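Local coordinates for GTPase-activating protein skywalker (Drosophila melanogaster, PDB 5HJQ) that acts as a GTPase-activating protein for Rab35 in synaptic vesicle protein turnover and binds phosphoinositides through its TBC domain, at residues A[101-106]-A[289-293]; A[226-230]-A[294-299]. One frame throughout, in Å; residues are numbered along the deposited sequence.

Interaction 1: A[101-106]-A[289-293]. With I3P (D-myo-inositol-1,4,5-triphosphate), chain B.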
loop_
_atom_site.group_PDB
_atom_site.type_symbol
_atom_site.label_atom_id
_atom_site.label_comp_id
_atom_site.label_asym_id
_atom_site.label_seq_id
_atom_site.Cartn_x
_atom_site.Cartn_y
_atom_site.Cartn_z
ATOM N N LEU A 101 8.453 14.421 2.800
ATOM C CA LEU A 101 7.656 13.461 2.049
ATOM C C LEU A 101 6.160 13.686 2.259
ATOM O O LEU A 101 5.364 13.515 1.334
ATOM C CB LEU A 101 8.032 12.036 2.448
ATOM C CG LEU A 101 9.431 11.583 2.028
ATOM C CD1 LEU A 101 9.845 10.360 2.820
ATOM C CD2 LEU A 101 9.494 11.301 0.528
ATOM N N ARG A 102 5.788 14.079 3.474
ATOM C CA ARG A 102 4.387 14.330 3.800
ATOM C C ARG A 102 3.840 15.579 3.112
ATOM O O ARG A 102 2.682 15.606 2.695
ATOM C CB ARG A 102 4.197 14.454 5.317
ATOM C CG ARG A 102 4.403 13.161 6.093
ATOM C CD ARG A 102 4.157 13.363 7.583
ATOM N NE ARG A 102 4.404 12.149 8.357
ATOM C CZ ARG A 102 4.202 12.046 9.668
ATOM N NH1 ARG A 102 3.748 13.087 10.352
ATOM N NH2 ARG A 102 4.446 10.904 10.294
ATOM N N GLU A 103 4.674 16.609 2.982
ATOM C CA GLU A 103 4.192 17.910 2.517
ATOM C C GLU A 103 4.509 18.227 1.056
ATOM O O GLU A 103 3.780 18.993 0.417
ATOM C CB GLU A 103 4.746 19.020 3.407
ATOM C CG GLU A 103 4.693 18.700 4.888
ATOM C CD GLU A 103 4.065 19.815 5.706
ATOM O OE1 GLU A 103 3.280 20.598 5.127
ATOM O OE2 GLU A 103 4.334 19.898 6.927
ATOM N N ASN A 104 5.577 17.640 0.524
ATOM C CA ASN A 104 5.924 17.862 -0.874
ATOM C C ASN A 104 5.108 16.974 -1.807
ATOM O O ASN A 104 5.307 15.758 -1.866
ATOM C CB ASN A 104 7.418 17.633 -1.109
ATOM C CG ASN A 104 8.269 18.800 -0.644
ATOM O OD1 ASN A 104 8.790 19.575 -1.454
ATOM N ND2 ASN A 104 8.415 18.934 0.668
ATOM N N SER A 105 4.189 17.596 -2.538
ATOM C CA SER A 105 3.338 16.879 -3.475
ATOM C C SER A 105 3.907 16.921 -4.889
ATOM O O SER A 105 3.351 17.578 -5.771
ATOM C CB SER A 105 1.924 17.462 -3.459
ATOM O OG SER A 105 1.069 16.753 -4.336
ATOM N N TRP A 106 5.022 16.223 -5.093
ATOM C CA TRP A 106 5.626 16.106 -6.415
ATOM C C TRP A 106 4.610 15.559 -7.409
ATOM O O TRP A 106 3.889 14.611 -7.099
ATOM C CB TRP A 106 6.856 15.200 -6.377
ATOM C CG TRP A 106 7.944 15.683 -5.471
ATOM C CD1 TRP A 106 8.791 16.727 -5.693
ATOM C CD2 TRP A 106 8.315 15.127 -4.203
ATOM N NE1 TRP A 106 9.664 16.861 -4.641
ATOM C CE2 TRP A 106 9.392 15.891 -3.712
ATOM C CE3 TRP A 106 7.844 14.057 -3.438
ATOM C CZ2 TRP A 106 10.003 15.620 -2.491
ATOM C CZ3 TRP A 106 8.450 13.792 -2.222
ATOM C CH2 TRP A 106 9.518 14.570 -1.761
ATOM N N ARG A 289 1.256 9.337 -3.744
ATOM C CA ARG A 289 1.622 10.160 -2.597
ATOM C C ARG A 289 1.684 9.321 -1.321
ATOM O O ARG A 289 2.551 9.534 -0.473
ATOM C CB ARG A 289 0.632 11.311 -2.423
ATOM C CG ARG A 289 0.689 12.351 -3.525
ATOM C CD ARG A 289 1.986 13.142 -3.472
ATOM N NE ARG A 289 2.114 13.929 -2.249
ATOM C CZ ARG A 289 2.974 13.654 -1.273
ATOM N NH1 ARG A 289 3.788 12.613 -1.378
ATOM N NH2 ARG A 289 3.028 14.423 -0.194
ATOM N N ILE A 290 0.766 8.365 -1.193
ATOM C CA ILE A 290 0.762 7.456 -0.052
ATOM C C ILE A 290 2.021 6.592 -0.042
ATOM O O ILE A 290 2.649 6.404 1.000
ATOM C CB ILE A 290 -0.486 6.546 -0.052
ATOM C CG1 ILE A 290 -1.749 7.367 0.200
ATOM C CG2 ILE A 290 -0.364 5.460 1.004
ATOM C CD1 ILE A 290 -3.021 6.548 0.182
ATOM N N MET A 291 2.389 6.071 -1.208
ATOM C CA MET A 291 3.603 5.268 -1.330
ATOM C C MET A 291 4.857 6.049 -0.945
ATOM O O MET A 291 5.781 5.482 -0.358
ATOM C CB MET A 291 3.745 4.728 -2.753
ATOM C CG MET A 291 2.781 3.587 -3.080
ATOM S SD MET A 291 2.845 2.221 -1.896
ATOM C CE MET A 291 1.263 2.414 -1.085
ATOM N N ASP A 292 4.879 7.341 -1.272
ATOM C CA ASP A 292 5.991 8.220 -0.905
ATOM C C ASP A 292 6.322 8.142 0.580
ATOM O O ASP A 292 7.479 7.964 0.962
ATOM C CB ASP A 292 5.683 9.676 -1.275
ATOM C CG ASP A 292 5.741 9.929 -2.768
ATOM O OD1 ASP A 292 6.411 9.151 -3.484
ATOM O OD2 ASP A 292 5.118 10.912 -3.226
ATOM N N CYS A 293 5.297 8.280 1.415
ATOM C CA CYS A 293 5.481 8.241 2.859
ATOM C C CYS A 293 5.627 6.811 3.365
ATOM O O CYS A 293 6.417 6.539 4.272
ATOM C CB CYS A 293 4.311 8.935 3.558
ATOM S SG CYS A 293 4.084 10.663 3.057
HETATM C C1 I3P B . 2.859 10.055 17.736
HETATM C C2 I3P B . 3.928 10.114 18.814
HETATM C C3 I3P B . 4.941 8.975 18.696
HETATM C C4 I3P B . 5.219 8.421 17.298
HETATM C C5 I3P B . 4.398 8.931 16.118
HETATM C C6 I3P B . 3.533 10.165 16.404
HETATM O O1 I3P B . 1.911 11.134 17.843
HETATM O O2 I3P B . 4.610 11.328 18.701
HETATM O O3 I3P B . 6.180 9.419 19.244
HETATM O O4 I3P B . 5.047 6.992 17.368
HETATM O O5 I3P B . 5.279 9.234 15.063
HETATM O O6 I3P B . 2.532 10.299 15.400
HETATM P P1 I3P B . 1.517 11.777 19.262
HETATM O O11 I3P B . 2.650 12.591 19.778
HETATM O O12 I3P B . 0.322 12.682 19.067
HETATM O O13 I3P B . 1.147 10.673 20.271
HETATM P P4 I3P B . 6.352 6.068 17.214
HETATM O O41 I3P B . 7.580 6.944 17.148
HETATM O O42 I3P B . 6.233 5.249 15.927
HETATM O O43 I3P B . 6.455 5.113 18.427
HETATM P P5 I3P B . 4.758 9.180 13.578
HETATM O O51 I3P B . 5.914 9.181 12.647
HETATM O O52 I3P B . 3.960 7.918 13.367
HETATM O O53 I3P B . 3.889 10.375 13.284
#
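The guanidinium of R289 has the N104 carbonyl O over the centre of one face, 3.1 Å above the plane, a position that makes no hydrogen bond, and the L101 carbonyl O at its edge, in plane. That edge does the gripping: NH2 of R289 reaches O of L101 at 2.9 Å and NH1 reaches the same oxygen at 3.3 Å, so two donors of one group converge on a single acceptor. The R289 chain, bent at chi2 and chi3, curls to bring the group against the last turn of helix 94-103. A salt bridge from NH1 to OD2 of D292 (2.8 Å), through the anti lone pair, limits rotation of the guanidinium; D292 is also held by R113 and W117. R289 thus grips a carbonyl in the last turn of helix 94-103, just before the chain leaves helical geometry at N104, and ties that end to helix 284-297 of the all-helical TBC domain. Buried NE of R289 has no polar partner and lies 3.4 Å from CA of S105. The W106 ring carries CB of N104 over one face, with the D292 carboxylate at its edge, the planes 84° apart. SG of C293 packs against CG of R102 at 3.9 Å, at the root of a chain extended from CG to NE. From there NH2 of R102 donates an almost straight bond (171°) to phosphate oxygen O53 of inositol trisphosphate, and it also pairs with E297.

Interaction 2: A[226-230]-A[294-299]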
loop_
_atom_site.group_PDB
_atom_site.type_symbol
_atom_site.label_atom_id
_atom_site.label_comp_id
_atom_site.label_asym_id
_atom_site.label_seq_id
_atom_site.Cartn_x
_atom_site.Cartn_y
_atom_site.Cartn_z
ATOM N N LYS A 226 10.971 -2.249 10.910
ATOM C CA LYS A 226 9.701 -1.753 10.390
ATOM C C LYS A 226 8.965 -2.813 9.584
ATOM O O LYS A 226 9.582 -3.668 8.949
ATOM C CB LYS A 226 9.921 -0.510 9.526
ATOM C CG LYS A 226 10.235 0.749 10.315
ATOM C CD LYS A 226 10.296 1.965 9.406
ATOM C CE LYS A 226 10.503 3.239 10.205
ATOM N NZ LYS A 226 9.457 3.412 11.251
ATOM N N VAL A 227 7.637 -2.745 9.614
ATOM C CA VAL A 227 6.795 -3.661 8.857
ATOM C C VAL A 227 6.246 -2.968 7.612
ATOM O O VAL A 227 5.745 -1.848 7.690
ATOM C CB VAL A 227 5.621 -4.186 9.711
ATOM C CG1 VAL A 227 4.737 -5.112 8.893
ATOM C CG2 VAL A 227 6.140 -4.894 10.959
ATOM N N PHE A 228 6.345 -3.636 6.466
ATOM C CA PHE A 228 5.845 -3.088 5.210
ATOM C C PHE A 228 4.838 -4.031 4.568
ATOM O O PHE A 228 3.700 -3.653 4.285
ATOM C CB PHE A 228 6.999 -2.823 4.232
ATOM C CG PHE A 228 7.960 -1.772 4.697
ATOM C CD1 PHE A 228 9.030 -2.104 5.512
ATOM C CD2 PHE A 228 7.790 -0.449 4.328
ATOM C CE1 PHE A 228 9.914 -1.135 5.944
ATOM C CE2 PHE A 228 8.670 0.525 4.759
ATOM C CZ PHE A 228 9.733 0.181 5.569
ATOM N N ILE A 229 5.275 -5.264 4.341
ATOM C CA ILE A 229 4.491 -6.239 3.600
ATOM C C ILE A 229 4.317 -7.530 4.405
ATOM O O ILE A 229 5.293 -8.214 4.718
ATOM C CB ILE A 229 5.153 -6.556 2.243
ATOM C CG1 ILE A 229 5.139 -5.325 1.332
ATOM C CG2 ILE A 229 4.446 -7.698 1.559
ATOM C CD1 ILE A 229 6.009 -5.479 0.096
ATOM N N ASN A 230 3.075 -7.855 4.750
ATOM C CA ASN A 230 2.797 -9.072 5.507
ATOM C C ASN A 230 2.980 -10.306 4.633
ATOM O O ASN A 230 2.568 -10.317 3.475
ATOM C CB ASN A 230 1.390 -9.031 6.096
ATOM C CG ASN A 230 1.262 -8.012 7.210
ATOM O OD1 ASN A 230 0.239 -7.339 7.339
ATOM N ND2 ASN A 230 2.312 -7.883 8.017
ATOM N N TYR A 294 4.866 5.903 2.759
ATOM C CA TYR A 294 4.860 4.492 3.139
ATOM C C TYR A 294 6.240 3.847 3.033
ATOM O O TYR A 294 6.651 3.106 3.928
ATOM C CB TYR A 294 3.855 3.731 2.270
ATOM C CG TYR A 294 3.962 2.220 2.321
ATOM C CD1 TYR A 294 3.450 1.502 3.396
ATOM C CD2 TYR A 294 4.556 1.511 1.281
ATOM C CE1 TYR A 294 3.537 0.127 3.443
ATOM C CE2 TYR A 294 4.650 0.130 1.321
ATOM C CZ TYR A 294 4.128 -0.555 2.408
ATOM O OH TYR A 294 4.204 -1.927 2.476
ATOM N N PHE A 295 6.955 4.143 1.949
ATOM C CA PHE A 295 8.284 3.573 1.724
ATOM C C PHE A 295 9.311 4.101 2.725
ATOM O O PHE A 295 10.445 3.623 2.773
ATOM C CB PHE A 295 8.769 3.861 0.297
ATOM C CG PHE A 295 8.022 3.105 -0.763
ATOM C CD1 PHE A 295 7.568 1.821 -0.523
ATOM C CD2 PHE A 295 7.767 3.682 -1.997
ATOM C CE1 PHE A 295 6.879 1.120 -1.494
ATOM C CE2 PHE A 295 7.073 2.985 -2.973
ATOM C CZ PHE A 295 6.626 1.703 -2.717
ATOM N N HIS A 296 8.909 5.090 3.517
ATOM C CA HIS A 296 9.793 5.686 4.513
ATOM C C HIS A 296 9.374 5.306 5.931
ATOM O O HIS A 296 10.210 4.948 6.761
ATOM C CB HIS A 296 9.806 7.208 4.359
ATOM C CG HIS A 296 10.796 7.902 5.246
ATOM N ND1 HIS A 296 12.137 7.590 5.248
ATOM C CD2 HIS A 296 10.637 8.895 6.149
ATOM C CE1 HIS A 296 12.764 8.357 6.125
ATOM N NE2 HIS A 296 11.875 9.159 6.684
ATOM N N GLU A 297 8.073 5.383 6.199
ATOM C CA GLU A 297 7.545 5.156 7.541
ATOM C C GLU A 297 7.117 3.713 7.764
ATOM O O GLU A 297 7.377 3.139 8.821
ATOM C CB GLU A 297 6.363 6.088 7.807
ATOM C CG GLU A 297 6.651 7.552 7.528
ATOM C CD GLU A 297 5.529 8.459 7.992
ATOM O OE1 GLU A 297 5.077 8.301 9.149
ATOM O OE2 GLU A 297 5.101 9.329 7.201
ATOM N N GLY A 298 6.450 3.130 6.777
ATOM C CA GLY A 298 5.983 1.762 6.896
ATOM C C GLY A 298 4.473 1.650 6.855
ATOM O O GLY A 298 3.791 2.558 6.388
ATOM N N ILE A 299 3.954 0.541 7.376
ATOM C CA ILE A 299 2.544 0.185 7.222
ATOM C C ILE A 299 1.600 1.072 8.040
ATOM O O ILE A 299 0.390 1.085 7.809
ATOM C CB ILE A 299 2.309 -1.295 7.615
ATOM C CG1 ILE A 299 0.959 -1.802 7.091
ATOM C CG2 ILE A 299 2.425 -1.477 9.122
ATOM C CD1 ILE A 299 0.636 -3.221 7.503
#
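F228 points the edge of its ring at the face of Y294 in a T-shaped pair, centroids 5.8 Å apart and planes at 83°. Its CD2 stands over that face, offset toward the rim, while CE2 comes to 3.4 Å from the backbone O of Y294, which lies near the plane of the F228 ring. With CG anti to its own backbone N (chi1 166°), Y294 carries its ring across to F228, and the hydroxyl ends at the F228 backbone: OH donates to the carbonyl O of F228 at 2.6 Å, arriving from well above the carbonyl plane. Y294 therefore meets F228 twice, its ring face against the F228 ring edge and its hydroxyl at the F228 carbonyl. H124 meets the F228 ring from outside the pair, and I200 of helix 197-204 packs on Y294. This is the point where the loop between helices 210-221 and 233-250 lies against the C-terminal end of helix 284-297 in the TBC domain. The helix ends at E297, and G298, with positive phi, turns the chain away from helical geometry; its CA lies 3.6 Å from CE2 of F228. Just beyond, N of I299 bonds to O of V227 at 3.0 Å, and CG2 of I299 packs on CB of V227. K226 lies alongside the helix end, its CD 3.2 Å from O of E297, and a final bend at chi4 lets NZ make a weak bond to that same carbonyl. The E297 side chain instead lines the inositol trisphosphate pocket with R102.

Overall arrangement
From the N terminus, the chain first passes through 101-106 at the end of helix 94-103, then reaches the 226-230 loop; neither contact closes until helix 284-297 arrives. Residues 289-293 of that helix close interaction 1, a loop spanning 182 residues, and 294-299 close interaction 2, spanning 63. Because the segments alternate, the two loops cross rather than nest. Consecutive parts of one helix therefore tie an early helix and a mid-chain loop together; the centres of the two contacts lie about 14 Å apart. The contacts also touch directly, through the R102–E297 salt bridge and the packing of L101 on H296, beside the inositol trisphosphate pocket that K98, K300, R304 and R358 help complete.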